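Local coordinates for flagellar protein FliL (Vibrio alginolyticus, PDB 6AHP) that probably assists the bacterial flagellar motor as a stomatin-like protein, of which this is the periplasmic core fragment, at residues A[43-46]-A[47-51]; A[70-73]-A[74-77]. One frame throughout, in Å; residues are numbered along the deposited sequence.

How the contacts relate
From the N terminus the chain lays down the antiparallel strands 7-21 and 26-38, then enters helix 40-48. Contact 1 (43-46 with 47-51) lies along its second half and runs over the break at His49 into helix 50-62, so it joins two successive helices. Contact 2 (70-73 with 74-77) ties the end of helix 66-70 to the first turns of the long helix 72-94, which leads on to strand 101-109, the third of the sheet. Neither closes a long loop: each is local, and they follow in series without nesting or crossing. Their centres are about 28 Å apart, on opposite sides of the chain's centre.

Contact 1 (A[43-46]-A[47-51]); sequences EELA and RYHSP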
# COMPACT_ATOMS: atom_id res chain seq x y z
N GLU A 43 -1.73 11.29 16.25
CA GLU A 43 -1.72 12.09 15.03
C GLU A 43 -0.32 12.10 14.41
O GLU A 43 -0.16 11.88 13.21
CB GLU A 43 -2.21 13.52 15.28
CG GLU A 43 -2.23 14.34 13.98
CD GLU A 43 -2.60 15.82 14.17
OE1 GLU A 43 -3.18 16.16 15.23
OE2 GLU A 43 -2.32 16.64 13.26
N GLU A 44 0.70 12.32 15.23
CA GLU A 44 2.05 12.34 14.67
C GLU A 44 2.44 10.96 14.14
O GLU A 44 3.06 10.86 13.07
CB GLU A 44 3.02 12.88 15.73
CG GLU A 44 3.50 11.89 16.75
CD GLU A 44 4.88 12.29 17.31
OE1 GLU A 44 5.38 13.37 16.91
OE2 GLU A 44 5.45 11.53 18.14
N LEU A 45 2.02 9.89 14.81
CA LEU A 45 2.22 8.54 14.29
C LEU A 45 1.51 8.33 12.96
O LEU A 45 2.08 7.72 12.04
CB LEU A 45 1.75 7.50 15.29
CG LEU A 45 2.67 7.37 16.51
CD1 LEU A 45 2.04 6.45 17.54
CD2 LEU A 45 4.06 6.84 16.04
N ALA A 46 0.25 8.76 12.85
CA ALA A 46 -0.49 8.56 11.60
C ALA A 46 0.19 9.28 10.44
O ALA A 46 0.22 8.78 9.31
CB ALA A 46 -1.93 9.06 11.75
N ARG A 47 0.74 10.47 10.71
CA ARG A 47 1.44 11.19 9.65
C ARG A 47 2.78 10.52 9.31
O ARG A 47 3.13 10.40 8.14
CB ARG A 47 1.68 12.65 10.05
CG ARG A 47 0.42 13.39 10.42
CD ARG A 47 0.73 14.87 10.64
NE ARG A 47 -0.46 15.64 10.96
CZ ARG A 47 -1.32 16.08 10.04
NH1 ARG A 47 -1.11 15.83 8.76
NH2 ARG A 47 -2.39 16.77 10.42
N TYR A 48 3.53 10.06 10.31
CA TYR A 48 4.84 9.47 10.03
C TYR A 48 4.71 8.17 9.24
O TYR A 48 5.50 7.90 8.33
CB TYR A 48 5.59 9.26 11.34
CG TYR A 48 6.97 8.63 11.17
CD1 TYR A 48 8.11 9.42 10.90
CD2 TYR A 48 7.15 7.27 11.29
CE1 TYR A 48 9.36 8.84 10.73
CE2 TYR A 48 8.41 6.68 11.13
CZ TYR A 48 9.51 7.47 10.85
OH TYR A 48 10.74 6.88 10.70
N HIS A 49 3.71 7.35 9.58
CA HIS A 49 3.49 6.05 8.95
C HIS A 49 2.55 6.10 7.76
O HIS A 49 2.04 5.06 7.34
CB HIS A 49 2.98 5.07 10.00
CG HIS A 49 4.02 4.73 11.02
ND1 HIS A 49 5.06 3.87 10.74
CD2 HIS A 49 4.24 5.21 12.26
CE1 HIS A 49 5.85 3.79 11.80
NE2 HIS A 49 5.38 4.59 12.73
N SER A 50 2.32 7.30 7.21
CA SER A 50 1.47 7.45 6.03
C SER A 50 1.80 6.51 4.87
O SER A 50 0.85 6.05 4.20
CB SER A 50 1.54 8.89 5.52
OG SER A 50 0.53 9.63 6.15
N PRO A 51 3.06 6.21 4.53
CA PRO A 51 3.29 5.24 3.45
C PRO A 51 2.69 3.88 3.74
O PRO A 51 2.08 3.26 2.85
CB PRO A 51 4.82 5.18 3.35
CG PRO A 51 5.27 6.52 3.91
CD PRO A 51 4.33 6.76 5.05
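Glu43 OE2 is gripped by two nitrogens of one arginine: Arg47 NH2 donates to Glu43 OE2 over 2.8 Å, and Arg47 NE reaches the same oxygen, Glu43 OE2, at 3.1 Å. It is an i to i+4 salt bridge along one face of helix 40-48, made side-on. The shared oxygen lies near the guanidinium plane, at its edge; NE meets it at its anti lone pair, and NH2 comes from the same anti side, tilted 26° out of the carboxylate plane. The carboxylate is turned 55° from the guanidinium. Both chains are extended and run alongside each other; with Glu43 CG anti to the backbone N (chi1 -178°), the acid leans along the arginine, and its methylene CG packs 3.7 Å from Arg47 NE. Two donors on one oxygen probably limit how far the carboxylate can turn, and would favour its ionised form.

Beneath them runs ordinary alpha-helical bonding, Arg47 N to Glu43 O and Tyr48 N to Glu44 O, ending with His49 N to Leu45 O at 3.0 Å. The break between the helices falls at His49: it is the first residue to leave helical geometry after helix 40-48 and stands at the N-cap position of helix 50-62. Its imidazole runs beside the Leu45 side chain, with Leu45 CD2 and His49 CD2 4.1 Å apart. Leu45 O lies still closer, 3.3 Å from His49 CD2, near the ring plane at its edge. Tyr48 CD2 sits over one imidazole face, offset toward the rim.

Both aromatic residues reach the second subunit, where His49 ND1 bonds to Tyr9 OH of that chain, the two rings standing nearly at right angles, and Tyr48 OH to its Ile7 O. Within their own chain, the Ala46 methyl settles on Val10 and Val37 of the sheet, while His49 rests on Leu90 and Val94 of helix 72-94.

Contact 2 (A[70-73]-A[74-77]); sequences RSPT and GRVE
Arg75 N bonds to Ser71 O at 3.1 Å as the backbone winds into the first turns of helix 72-94. Ser71 is extended (phi/psi -92/127°) and stands at the N-cap position, though its side chain makes no capping bond. Pro72 follows, and proline fits this first turn, where the amide hydrogen it lacks has no call within the helix. Glu77 N takes Thr73 O at 3.0 Å, whereas the intervening bond of Val76 N to Pro72 O is weak, stretched to 3.5 Å.

Arg75 is the side chain that folds back. Its chain bends at chi3 (-51°), bringing the guanidinium over the start of the helix, where Pro72 CA lies 3.0 Å above one face, offset toward the rim. The two side chains cross obliquely, Arg75 NH2 coming 3.3 Å from Pro72 CG.

Arg75 NH1 donates to Leu69 O, a carbonyl of the preceding helix 66-70, so the arginine ties the end of that short helix to the beginning of helix 72-94, which leads on to strand 101-109.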
# COMPACT_ATOMS: atom_id res chain seq x y z
N ARG A 70 -21.47 -2.24 -5.12
CA ARG A 70 -22.83 -1.81 -5.42
C ARG A 70 -23.81 -2.05 -4.27
O ARG A 70 -24.91 -1.50 -4.29
CB ARG A 70 -23.34 -2.52 -6.68
CG ARG A 70 -22.78 -1.97 -7.98
CD ARG A 70 -23.89 -1.66 -8.98
NE ARG A 70 -23.37 -1.37 -10.31
CZ ARG A 70 -24.03 -0.70 -11.26
NH1 ARG A 70 -23.48 -0.49 -12.44
NH2 ARG A 70 -25.25 -0.23 -11.02
N SER A 71 -23.42 -2.82 -3.26
CA SER A 71 -24.27 -3.13 -2.11
C SER A 71 -24.02 -2.12 -0.99
O SER A 71 -22.87 -1.93 -0.58
CB SER A 71 -24.01 -4.54 -1.61
OG SER A 71 -25.15 -5.07 -0.97
N PRO A 72 -25.06 -1.47 -0.47
CA PRO A 72 -24.86 -0.59 0.69
C PRO A 72 -24.26 -1.31 1.88
O PRO A 72 -23.49 -0.71 2.64
CB PRO A 72 -26.28 -0.08 0.99
CG PRO A 72 -26.98 -0.14 -0.34
CD PRO A 72 -26.42 -1.35 -1.04
N THR A 73 -24.60 -2.59 2.06
CA THR A 73 -23.98 -3.39 3.11
C THR A 73 -22.49 -3.56 2.85
O THR A 73 -21.66 -3.40 3.76
CB THR A 73 -24.67 -4.75 3.21
OG1 THR A 73 -25.92 -4.60 3.89
CG2 THR A 73 -23.80 -5.78 3.97
N GLY A 74 -22.14 -3.88 1.60
CA GLY A 74 -20.76 -4.09 1.23
C GLY A 74 -19.89 -2.87 1.45
O GLY A 74 -18.70 -2.99 1.75
N ARG A 75 -20.48 -1.68 1.35
CA ARG A 75 -19.67 -0.47 1.47
C ARG A 75 -19.31 -0.20 2.92
O ARG A 75 -18.16 0.14 3.22
CB ARG A 75 -20.38 0.72 0.84
CG ARG A 75 -20.27 0.69 -0.68
CD ARG A 75 -20.92 1.90 -1.33
NE ARG A 75 -22.28 2.12 -0.85
CZ ARG A 75 -23.38 1.70 -1.47
NH1 ARG A 75 -23.30 1.02 -2.61
NH2 ARG A 75 -24.56 1.98 -0.95
N VAL A 76 -20.25 -0.38 3.85
CA VAL A 76 -19.91 -0.37 5.27
C VAL A 76 -18.84 -1.42 5.54
O VAL A 76 -17.86 -1.18 6.25
CB VAL A 76 -21.17 -0.63 6.12
CG1 VAL A 76 -20.80 -0.72 7.60
CG2 VAL A 76 -22.20 0.46 5.88
N GLU A 77 -19.02 -2.61 4.97
CA GLU A 77 -18.09 -3.71 5.19
C GLU A 77 -16.69 -3.36 4.68
O GLU A 77 -15.69 -3.63 5.34
CB GLU A 77 -18.63 -4.95 4.49
CG GLU A 77 -18.07 -6.24 5.01
CD GLU A 77 -17.85 -7.24 3.88
OE1 GLU A 77 -18.85 -7.84 3.43
OE2 GLU A 77 -16.68 -7.42 3.46